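Local coordinates for Lmo0181 protein (Listeria monocytogenes serovar 1/2a, PDB 5F7V) that binds the cyclic glucan cycloalternan and probably, as a membrane-attached lipoprotein, hands it to an ABC transporter for uptake, at residues V224-P228 against A229-G233; Q109-D112 against A113-D117; K27-D30 against E31-E35. One frame throughout, in Å; residues are numbered along the deposited sequence. Where two conformers were deposited one is given.

Contact 1: V224-P228 against A229-G233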
ATOM      1  N   VAL A 224      19.803  14.625   0.281  1.00  4.77           N
ATOM      2  CA  VAL A 224      20.115  13.193   0.306  1.00  4.49           C
ATOM      3  C   VAL A 224      19.057  12.321  -0.366  1.00  4.28           C
ATOM      4  O   VAL A 224      19.246  11.113  -0.474  1.00  4.17           O
ATOM      5  CB  VAL A 224      20.347  12.681   1.729  1.00  4.29           C
ATOM      6  CG1 VAL A 224      21.496  13.425   2.366  1.00  4.44           C
ATOM      7  CG2 VAL A 224      19.100  12.782   2.591  1.00  4.17           C
ATOM      8  N   ALA A 225      17.972  12.935  -0.841  1.00  4.30           N
ATOM      9  CA  ALA A 225      16.842  12.261  -1.481  1.00  4.30           C
ATOM     10  C   ALA A 225      16.538  13.011  -2.772  1.00  4.68           C
ATOM     11  O   ALA A 225      16.599  14.253  -2.777  1.00  4.80           O
ATOM     12  CB  ALA A 225      15.658  12.240  -0.553  1.00  4.14           C
ATOM     13  N   PRO A 226      16.205  12.284  -3.856  1.00  4.90           N
ATOM     14  CA  PRO A 226      15.944  12.971  -5.120  1.00  5.40           C
ATOM     15  C   PRO A 226      14.672  13.822  -5.053  1.00  5.75           C
ATOM     16  O   PRO A 226      13.666  13.406  -4.444  1.00  5.84           O
ATOM     17  CB  PRO A 226      15.833  11.815  -6.116  1.00  5.41           C
ATOM     18  CG  PRO A 226      15.435  10.640  -5.292  1.00  5.09           C
ATOM     19  CD  PRO A 226      16.172  10.813  -4.002  1.00  4.92           C
ATOM     20  N   SER A 227      14.701  14.996  -5.662  1.00  6.31           N
ATOM     21  CA  SER A 227      13.560  15.887  -5.674  1.00  6.76           C
ATOM     22  C   SER A 227      12.591  15.531  -6.770  1.00  7.29           C
ATOM     23  O   SER A 227      12.910  14.724  -7.633  1.00  6.96           O
ATOM     24  CB  SER A 227      14.029  17.285  -5.931  1.00  7.13           C
ATOM     25  OG  SER A 227      14.484  17.394  -7.258  1.00  7.58           O
ATOM     26  N   PRO A 228      11.434  16.211  -6.816  1.00  7.96           N
ATOM     27  CA  PRO A 228      10.534  15.979  -7.927  1.00  8.38           C
ATOM     28  C   PRO A 228      11.174  16.234  -9.282  1.00  8.73           C
ATOM     29  O   PRO A 228      10.968  15.471 -10.249  1.00  9.14           O
ATOM     30  CB  PRO A 228       9.384  16.954  -7.638  1.00  8.65           C
ATOM     31  CG  PRO A 228       9.290  16.925  -6.156  1.00  8.48           C
ATOM     32  CD  PRO A 228      10.738  16.908  -5.710  1.00  8.23           C
ATOM     33  N   ALA A 229      11.986  17.270  -9.361  1.00  9.10           N
ATOM     34  CA  ALA A 229      12.760  17.580 -10.572  1.00  9.61           C
ATOM     35  C   ALA A 229      13.677  16.397 -10.909  1.00  9.60           C
ATOM     36  O   ALA A 229      13.713  15.949 -12.042  1.00 10.19           O
ATOM     37  CB  ALA A 229      13.575  18.858 -10.397  1.00 10.06           C
ATOM     38  N   ASP A 230      14.401  15.869  -9.920  1.00  9.12           N
ATOM     39  CA  ASP A 230      15.268  14.721 -10.187  1.00  9.32           C
ATOM     40  C   ASP A 230      14.484  13.488 -10.670  1.00  9.51           C
ATOM     41  O   ASP A 230      14.989  12.660 -11.448  1.00  9.76           O
ATOM     42  CB  ASP A 230      16.035  14.343  -8.909  1.00  8.96           C
ATOM     43  CG  ASP A 230      16.952  15.444  -8.370  1.00  9.19           C
ATOM     44  OD1 ASP A 230      17.599  16.147  -9.179  1.00 10.58           O
ATOM     45  OD2 ASP A 230      17.108  15.595  -7.146  1.00  9.15           O
ATOM     46  N   LEU A 231      13.256  13.326 -10.198  1.00  9.45           N
ATOM     47  CA  LEU A 231      12.406  12.183 -10.526  1.00  9.78           C
ATOM     48  C   LEU A 231      11.469  12.421 -11.711  1.00 10.65           C
ATOM     49  O   LEU A 231      10.740  11.487 -12.072  1.00 11.04           O
ATOM     50  CB  LEU A 231      11.544  11.845  -9.315  1.00  9.66           C
ATOM     51  CG  LEU A 231      12.260  11.307  -8.102  1.00  9.61           C
ATOM     52  CD1 LEU A 231      11.389  11.337  -6.861  1.00  9.68           C
ATOM     53  CD2 LEU A 231      12.736   9.898  -8.396  1.00  9.99           C
ATOM     54  N   SER A 232      11.531  13.609 -12.319  0.70 11.39           N
ATOM     55  CA  SER A 232      10.593  13.962 -13.386  0.70 12.16           C
ATOM     56  C   SER A 232      10.599  12.909 -14.500  0.70 12.20           C
ATOM     57  O   SER A 232      11.653  12.508 -15.008  0.70 11.95           O
ATOM     58  CB  SER A 232      10.901  15.371 -13.918  0.70 12.81           C
ATOM     59  OG  SER A 232       9.900  15.834 -14.820  0.70 14.14           O
ATOM     60  N   GLY A 233       9.420  12.401 -14.845  1.00 12.39           N
ATOM     61  CA  GLY A 233       9.336  11.418 -15.909  1.00 12.68           C
ATOM     62  C   GLY A 233       9.638  10.008 -15.470  1.00 12.41           C
ATOM     63  O   GLY A 233       9.552   9.095 -16.294  1.00 13.74           O
TER
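Ser227 and Asp230 hold each other's backbone at the start of a short helical turn. Ser227 N donates to Asp230 OD2 over 2.9 Å, and the bond is nearly straight at 172°. It reaches the oxygen on its anti side, somewhat out of the carboxylate plane. In return Asp230 N donates to Ser227 OG over 3.1 Å. Ser227 OG sits between its own backbone N and carbonyl carbon, chi1 70°, which turns the hydroxyl over the opening turn. Ser227 OG lies 3.2 Å from Asp230 OD2, at best a weak bond, since the hydroxyl proton has another acceptor within reach. Leu231 N closes the turn on Ser227 O over 2.9 Å. A second, weak bond runs from Leu231 N to Pro228 O.

The tight part is this set of bonds together with the buried Pro226. Pro226 CB packs on Asp230 CB at 3.8 Å. Pro226 CB also meets Leu231 CG at 4.1 Å, the proline ring and the leucine lying aslant. Trp171 of strand 171-174 touches both Pro226 and Asp230, and Val219 of helix 206-220 touches Ser227. Pro228 is covered by Glu373 and Leu376 of helix 361-376. The loose, solvent side is at Ala229 and Ser232. Ala229 CB comes within 3.6 Å of Ser227 OG, but Ala229 is exposed. Ser232 is exposed too, its CB near Pro228 O.

The reciprocal pair of bonds, with Ser227 as N-cap and Asp230 three residues on, is a capping box at the N-terminal end of helix 228-231.

Contact 2: Q109-D112 against A113-D117; sequences QAYD and AFKYD
The backbone leaves helix 108-112 through weak bonds from Ala113 N to Gln109 O and Ala110 O, then makes a type I beta turn from Asp112 to Lys115. Lys115 N closes the turn on Asp112 O over 3.2 Å. The donor stands above the carbonyl plane, 64° out of it. A further weak bond joins Phe114 N to Tyr111 O.

The side chains of Asp112 and Lys115 run alongside each other and point the same way. Lys115 NZ meets Asp112 OD1 at 3.2 Å in a salt bridge, coming from the anti side and out of the carboxylate plane. The lysine starts extended, with CG anti to its backbone N (chi1 -171°). It then bends at chi3 and chi4. Chi3 is nearly eclipsed at -14°, perhaps the cost of folding the amine back toward the aspartate. Lys115 CE follows at 3.5 Å from Asp112 OD1. Lys115 NZ also comes within 3.9 Å of Tyr111 CE2. Gln120 OE1 accepts a hydrogen bond from this amine, while Gln120 NE2 donates to Tyr111 O.

Phe114 is buried. Phe114 CD2 lies 3.4 Å from Ala110 O, and Ala113 CB sits over one face of the ring toward the rim. Phe79 of helix 76-85 meets the Phe114 ring edge-to-face, and Ala282 and Gln120 also touch it. Ala113 CB is also 3.4 Å from Ala110 O.

The turn carries helix 108-112 into strand 115-116, which pairs antiparallel with strand 119-135; Phe114 and Tyr121 are bonded through the backbone. The Lys115 amine has two acceptors, Asp112 OD1 and Gln120 OE1. Together they fix where the bent chain ends. The nearby positive charge would probably stabilise the ionised form of Asp112.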
ATOM      1  N   GLN A 109      -7.010  -8.215  10.603  1.00  8.85           N
ATOM      2  CA  GLN A 109      -6.984  -6.817  10.201  1.00  8.67           C
ATOM      3  C   GLN A 109      -7.307  -6.680   8.715  1.00  7.63           C
ATOM      4  O   GLN A 109      -8.023  -5.776   8.315  1.00  7.49           O
ATOM      5  CB  GLN A 109      -5.620  -6.189  10.507  1.00  9.25           C
ATOM      6  CG  GLN A 109      -5.374  -5.999  11.991  1.00 10.59           C
ATOM      7  CD  GLN A 109      -5.138  -7.318  12.688  1.00 11.74           C
ATOM      8  OE1 GLN A 109      -4.368  -8.166  12.235  1.00 13.06           O
ATOM      9  NE2 GLN A 109      -5.844  -7.517  13.771  1.00 12.95           N
ATOM     10  N   ALA A 110      -6.818  -7.593   7.904  1.00  7.04           N
ATOM     11  CA  ALA A 110      -7.052  -7.536   6.474  1.00  6.61           C
ATOM     12  C   ALA A 110      -8.499  -7.867   6.159  1.00  6.71           C
ATOM     13  O   ALA A 110      -9.105  -7.209   5.338  1.00  6.26           O
ATOM     14  CB  ALA A 110      -6.097  -8.474   5.757  1.00  6.55           C
ATOM     15  N   TYR A 111      -9.055  -8.856   6.857  1.00  7.00           N
ATOM     16  CA  TYR A 111     -10.473  -9.211   6.643  1.00  7.53           C
ATOM     17  C   TYR A 111     -11.380  -8.073   7.076  1.00  7.89           C
ATOM     18  O   TYR A 111     -12.351  -7.706   6.367  1.00  7.77           O
ATOM     19  CB  TYR A 111     -10.798 -10.507   7.403  1.00  8.12           C
ATOM     20  CG  TYR A 111     -12.177 -11.053   7.154  1.00  8.47           C
ATOM     21  CD1 TYR A 111     -12.557 -11.545   5.908  1.00  8.53           C
ATOM     22  CD2 TYR A 111     -13.134 -11.057   8.146  1.00  8.99           C
ATOM     23  CE1 TYR A 111     -13.824 -12.053   5.661  1.00  8.99           C
ATOM     24  CE2 TYR A 111     -14.408 -11.561   7.913  1.00  9.42           C
ATOM     25  CZ  TYR A 111     -14.737 -12.060   6.670  1.00  9.37           C
ATOM     26  OH  TYR A 111     -15.984 -12.571   6.358  1.00 10.20           O
ATOM     27  N   ASP A 112     -11.088  -7.507   8.243  1.00  8.37           N
ATOM     28  CA  ASP A 112     -11.914  -6.438   8.813  1.00  9.33           C
ATOM     29  C   ASP A 112     -11.897  -5.139   8.004  1.00  8.81           C
ATOM     30  O   ASP A 112     -12.791  -4.294   8.161  1.00  9.39           O
ATOM     31  CB  ASP A 112     -11.493  -6.133  10.249  1.00 10.54           C
ATOM     32  CG  ASP A 112     -11.817  -7.239  11.248  1.00 11.95           C
ATOM     33  OD1 ASP A 112     -12.593  -8.170  10.914  1.00 13.06           O
ATOM     34  OD2 ASP A 112     -11.245  -7.138  12.363  1.00 13.98           O
ATOM     35  N   ALA A 113     -10.891  -4.965   7.159  1.00  8.14           N
ATOM     36  CA  ALA A 113     -10.758  -3.753   6.354  1.00  8.05           C
ATOM     37  C   ALA A 113     -11.928  -3.535   5.421  1.00  8.23           C
ATOM     38  O   ALA A 113     -12.164  -2.391   4.992  1.00  9.02           O
ATOM     39  CB  ALA A 113      -9.467  -3.815   5.545  1.00  7.65           C
ATOM     40  N   PHE A 114     -12.672  -4.606   5.131  1.00  7.88           N
ATOM     41  CA  PHE A 114     -13.731  -4.584   4.136  1.00  8.00           C
ATOM     42  C   PHE A 114     -15.096  -4.759   4.755  1.00  8.78           C
ATOM     43  O   PHE A 114     -16.018  -5.196   4.095  1.00  8.73           O
ATOM     44  CB  PHE A 114     -13.441  -5.562   2.989  1.00  7.58           C
ATOM     45  CG  PHE A 114     -12.105  -5.263   2.369  1.00  6.99           C
ATOM     46  CD1 PHE A 114     -11.968  -4.193   1.516  1.00  7.13           C
ATOM     47  CD2 PHE A 114     -10.974  -5.988   2.709  1.00  6.69           C
ATOM     48  CE1 PHE A 114     -10.745  -3.826   1.015  1.00  6.83           C
ATOM     49  CE2 PHE A 114      -9.761  -5.638   2.215  1.00  6.28           C
ATOM     50  CZ  PHE A 114      -9.642  -4.543   1.386  1.00  6.33           C
ATOM     51  N   LYS A 115     -15.182  -4.403   6.025  1.00  9.70           N
ATOM     52  CA  LYS A 115     -16.442  -4.377   6.751  1.00 11.18           C
ATOM     53  C   LYS A 115     -16.894  -2.924   6.907  1.00 11.61           C
ATOM     54  O   LYS A 115     -16.067  -2.047   7.190  1.00 11.86           O
ATOM     55  CB  LYS A 115     -16.239  -5.041   8.113  1.00 12.71           C
ATOM     56  CG  LYS A 115     -17.455  -5.327   8.976  1.00 15.27           C
ATOM     57  CD  LYS A 115     -17.118  -6.154  10.213  1.00 16.88           C
ATOM     58  CE  LYS A 115     -15.761  -6.856  10.275  1.00 17.35           C
ATOM     59  NZ  LYS A 115     -15.500  -8.166   9.587  1.00 18.58           N
ATOM     60  N   TYR A 116     -18.177  -2.699   6.684  1.00 12.38           N
ATOM     61  CA  TYR A 116     -18.799  -1.396   6.811  1.00 13.49           C
ATOM     62  C   TYR A 116     -20.153  -1.602   7.480  1.00 14.61           C
ATOM     63  O   TYR A 116     -20.933  -2.455   7.059  1.00 13.69           O
ATOM     64  CB  TYR A 116     -18.980  -0.738   5.446  1.00 13.96           C
ATOM     65  CG  TYR A 116     -19.811   0.523   5.483  1.00 14.99           C
ATOM     66  CD1 TYR A 116     -19.330   1.674   6.098  1.00 15.75           C
ATOM     67  CD2 TYR A 116     -21.061   0.563   4.895  1.00 15.66           C
ATOM     68  CE1 TYR A 116     -20.068   2.845   6.126  1.00 16.98           C
ATOM     69  CE2 TYR A 116     -21.818   1.726   4.927  1.00 16.73           C
ATOM     70  CZ  TYR A 116     -21.317   2.859   5.552  1.00 17.35           C
ATOM     71  OH  TYR A 116     -22.067   4.025   5.563  1.00 19.70           O
ATOM     72  N   ASP A 117     -20.403  -0.822   8.529  1.00 16.23           N
ATOM     73  CA  ASP A 117     -21.646  -0.889   9.316  1.00 18.42           C
ATOM     74  C   ASP A 117     -21.968  -2.338   9.728  1.00 17.82           C
ATOM     75  O   ASP A 117     -23.110  -2.789   9.597  1.00 18.61           O
ATOM     76  CB  ASP A 117     -22.823  -0.302   8.517  1.00 20.54           C
ATOM     77  CG  ASP A 117     -22.844   1.230   8.488  1.00 23.35           C
ATOM     78  OD1 ASP A 117     -21.894   1.924   8.931  1.00 27.08           O
ATOM     79  OD2 ASP A 117     -23.866   1.777   7.998  1.00 27.81           O
TER

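Contact 3: K27-D30 against E31-E35; sequences KALD and EMVKE
Val33 CG1 is anti to its backbone N (chi1 169°), which leaves CG2 beside that N, while Leu29 CG is anti to its own N (chi1 -180°) and chi2 of 55° places CD1; these settings bring the two branches together one helical turn apart. Leu29 CD1 meets Val33 CG2 at 4.2 Å. Val33 CG2 also lies 3.4 Å from Leu29 O. Val33 N donates to Leu29 O over 2.9 Å. Met32 is extended beyond CG, and Met32 CG passes 3.4 Å from Ala28 O.

The largely apolar side faces the protein. Val45 and Val47 of strand 43-49 touch Val33, and Val47 also touches Leu29. Met304 of helix 294-306 touches Leu29 and Met32.

Along the more exposed side, Glu31 and Lys27 are one turn apart. Lys27 NZ stands 4.6 Å from Glu31 OE1, too far for a salt bridge. The lysine amine instead donates a hydrogen bond to Asn317 OD1.

The backbone keeps regular alpha-helical bonds throughout, with Lys34 N on Asp30 O over 2.9 Å. The helix thus has a largely apolar side that packs inward and a more exposed, charged side, where Lys27 and Glu31 may attract each other weakly through space.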
ATOM      1  N   LYS A  27       1.636 -12.577 -14.639  1.00 23.68           N
ATOM      2  CA  LYS A  27       1.909 -13.995 -14.425  1.00 23.28           C
ATOM      3  C   LYS A  27       1.035 -14.624 -13.331  1.00 20.04           C
ATOM      4  O   LYS A  27       0.267 -15.560 -13.584  1.00 19.32           O
ATOM      5  CB  LYS A  27       3.409 -14.199 -14.172  1.00 25.57           C
ATOM      6  CG  LYS A  27       3.866 -15.575 -13.719  1.00 27.01           C
ATOM      7  CD  LYS A  27       5.385 -15.624 -13.608  1.00 29.48           C
ATOM      8  CE  LYS A  27       5.869 -17.034 -13.328  1.00 31.27           C
ATOM      9  NZ  LYS A  27       5.266 -17.595 -12.089  1.00 30.52           N
ATOM     10  N   ALA A  28       1.150 -14.109 -12.118  1.00 17.54           N
ATOM     11  CA  ALA A  28       0.443 -14.703 -10.999  1.00 15.58           C
ATOM     12  C   ALA A  28      -1.073 -14.629 -11.185  1.00 13.72           C
ATOM     13  O   ALA A  28      -1.781 -15.632 -10.993  1.00 12.86           O
ATOM     14  CB  ALA A  28       0.822 -14.006  -9.713  1.00 15.59           C
ATOM     15  N   LEU A  29      -1.578 -13.479 -11.607  1.00 12.46           N
ATOM     16  CA  LEU A  29      -3.025 -13.350 -11.710  1.00 11.30           C
ATOM     17  C   LEU A  29      -3.560 -14.260 -12.807  1.00 11.49           C
ATOM     18  O   LEU A  29      -4.610 -14.886 -12.626  1.00 10.33           O
ATOM     19  CB  LEU A  29      -3.440 -11.904 -11.975  1.00 10.84           C
ATOM     20  CG  LEU A  29      -4.958 -11.665 -12.088  1.00  9.92           C
ATOM     21  CD1 LEU A  29      -5.797 -12.129 -10.916  1.00  9.46           C
ATOM     22  CD2 LEU A  29      -5.137 -10.180 -12.366  1.00  9.83           C
ATOM     23  N   ASP A  30      -2.870 -14.332 -13.932  1.00 12.53           N
ATOM     24  CA  ASP A  30      -3.301 -15.233 -15.009  1.00 13.38           C
ATOM     25  C   ASP A  30      -3.371 -16.697 -14.541  1.00 12.85           C
ATOM     26  O   ASP A  30      -4.332 -17.404 -14.880  1.00 12.13           O
ATOM     27  CB  ASP A  30      -2.424 -15.107 -16.248  1.00 15.93           C
ATOM     28  CG  ASP A  30      -2.532 -13.742 -16.962  1.00 17.19           C
ATOM     29  OD1 ASP A  30      -3.418 -12.952 -16.598  1.00 18.72           O
ATOM     30  OD2 ASP A  30      -1.737 -13.452 -17.888  1.00 20.78           O
ATOM     31  N   GLU A  31      -2.393 -17.138 -13.760  1.00 12.69           N
ATOM     32  CA  GLU A  31      -2.408 -18.487 -13.223  1.00 12.86           C
ATOM     33  C   GLU A  31      -3.561 -18.679 -12.251  1.00 11.31           C
ATOM     34  O   GLU A  31      -4.209 -19.711 -12.298  1.00 10.99           O
ATOM     35  CB  GLU A  31      -1.092 -18.800 -12.533  1.00 14.30           C
ATOM     36  CG  GLU A  31      -0.915 -20.289 -12.352  1.00 15.79           C
ATOM     37  CD  GLU A  31       0.382 -20.655 -11.664  1.00 17.77           C
ATOM     38  OE1 GLU A  31       1.263 -19.777 -11.482  1.00 19.02           O
ATOM     39  OE2 GLU A  31       0.458 -21.865 -11.332  1.00 19.36           O
ATOM     40  N   MET A  32      -3.857 -17.691 -11.408  1.00 10.19           N
ATOM     41  CA  MET A  32      -5.029 -17.790 -10.546  1.00  9.26           C
ATOM     42  C   MET A  32      -6.334 -17.912 -11.336  1.00  8.67           C
ATOM     43  O   MET A  32      -7.170 -18.738 -10.998  1.00  8.29           O
ATOM     44  CB  MET A  32      -5.105 -16.582  -9.638  1.00  8.78           C
ATOM     45  CG  MET A  32      -3.981 -16.551  -8.621  1.00  9.36           C
ATOM     46  SD  MET A  32      -4.148 -15.076  -7.615  1.00  8.84           S
ATOM     47  CE  MET A  32      -2.659 -15.147  -6.639  1.00  9.95           C
ATOM     48  N   VAL A  33      -6.471 -17.125 -12.395  1.00  8.55           N
ATOM     49  CA  VAL A  33      -7.675 -17.203 -13.235  1.00  8.38           C
ATOM     50  C   VAL A  33      -7.785 -18.593 -13.881  1.00  8.79           C
ATOM     51  O   VAL A  33      -8.883 -19.182 -13.891  1.00  8.65           O
ATOM     52  CB  VAL A  33      -7.750 -16.053 -14.267  1.00  8.61           C
ATOM     53  CG1 VAL A  33      -8.840 -16.249 -15.312  1.00  8.92           C
ATOM     54  CG2 VAL A  33      -7.910 -14.737 -13.504  1.00  8.10           C
ATOM     55  N   LYS A  34      -6.688 -19.114 -14.411  1.00  9.51           N
ATOM     56  CA  LYS A  34      -6.693 -20.443 -14.996  1.00 10.25           C
ATOM     57  C   LYS A  34      -7.151 -21.498 -13.987  1.00  9.89           C
ATOM     58  O   LYS A  34      -7.909 -22.401 -14.318  1.00  9.87           O
ATOM     59  CB  LYS A  34      -5.300 -20.792 -15.522  1.00 11.68           C
ATOM     60  CG  LYS A  34      -5.077 -22.220 -16.029  1.00 13.17           C
ATOM     61  CD  LYS A  34      -3.645 -22.567 -16.406  1.00 15.04           C
ATOM     62  CE  LYS A  34      -2.685 -22.580 -15.212  1.00 15.77           C
ATOM     63  NZ  LYS A  34      -1.327 -22.887 -15.674  1.00 17.96           N
ATOM     64  N   GLU A  35      -6.619 -21.422 -12.776  1.00  9.56           N
ATOM     65  CA  GLU A  35      -6.976 -22.388 -11.733  1.00  9.77           C
ATOM     66  C   GLU A  35      -8.454 -22.235 -11.307  1.00  8.93           C
ATOM     67  O   GLU A  35      -9.177 -23.220 -11.147  1.00  9.19           O
ATOM     68  CB  GLU A  35      -6.030 -22.252 -10.540  1.00 10.30           C
ATOM     69  CG  GLU A  35      -4.618 -22.695 -10.897  1.00 11.50           C
ATOM     70  CD  GLU A  35      -4.481 -24.169 -11.168  1.00 12.75           C
ATOM     71  OE1 GLU A  35      -5.204 -24.954 -10.530  1.00 12.92           O
ATOM     72  OE2 GLU A  35      -3.612 -24.592 -11.977  1.00 14.10           O
TER

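In the fold
From the N terminus, contact 3 comes first, within helix 27-39. It joins successive turns and closes no loop; its apolar side meets strand 43-49 and helix 294-306. Contact 2 follows, turning the chain from helix 108-112 into strand 115-116. That strand pairs antiparallel with strand 119-135, which also pairs with strand 278-287. Contact 1 comes last. It opens helix 228-231 after the loop from helix 206-220, near strand 171-174 and helix 361-376. The three lie in series, and none nests in or crosses another. Contacts 2 and 3 are nearer neighbours, with centres about 25 Å apart. Contact 1 lies about 36 Å from each, centre to centre, and contacts 1 and 2 are on opposite sides of the chain's centre.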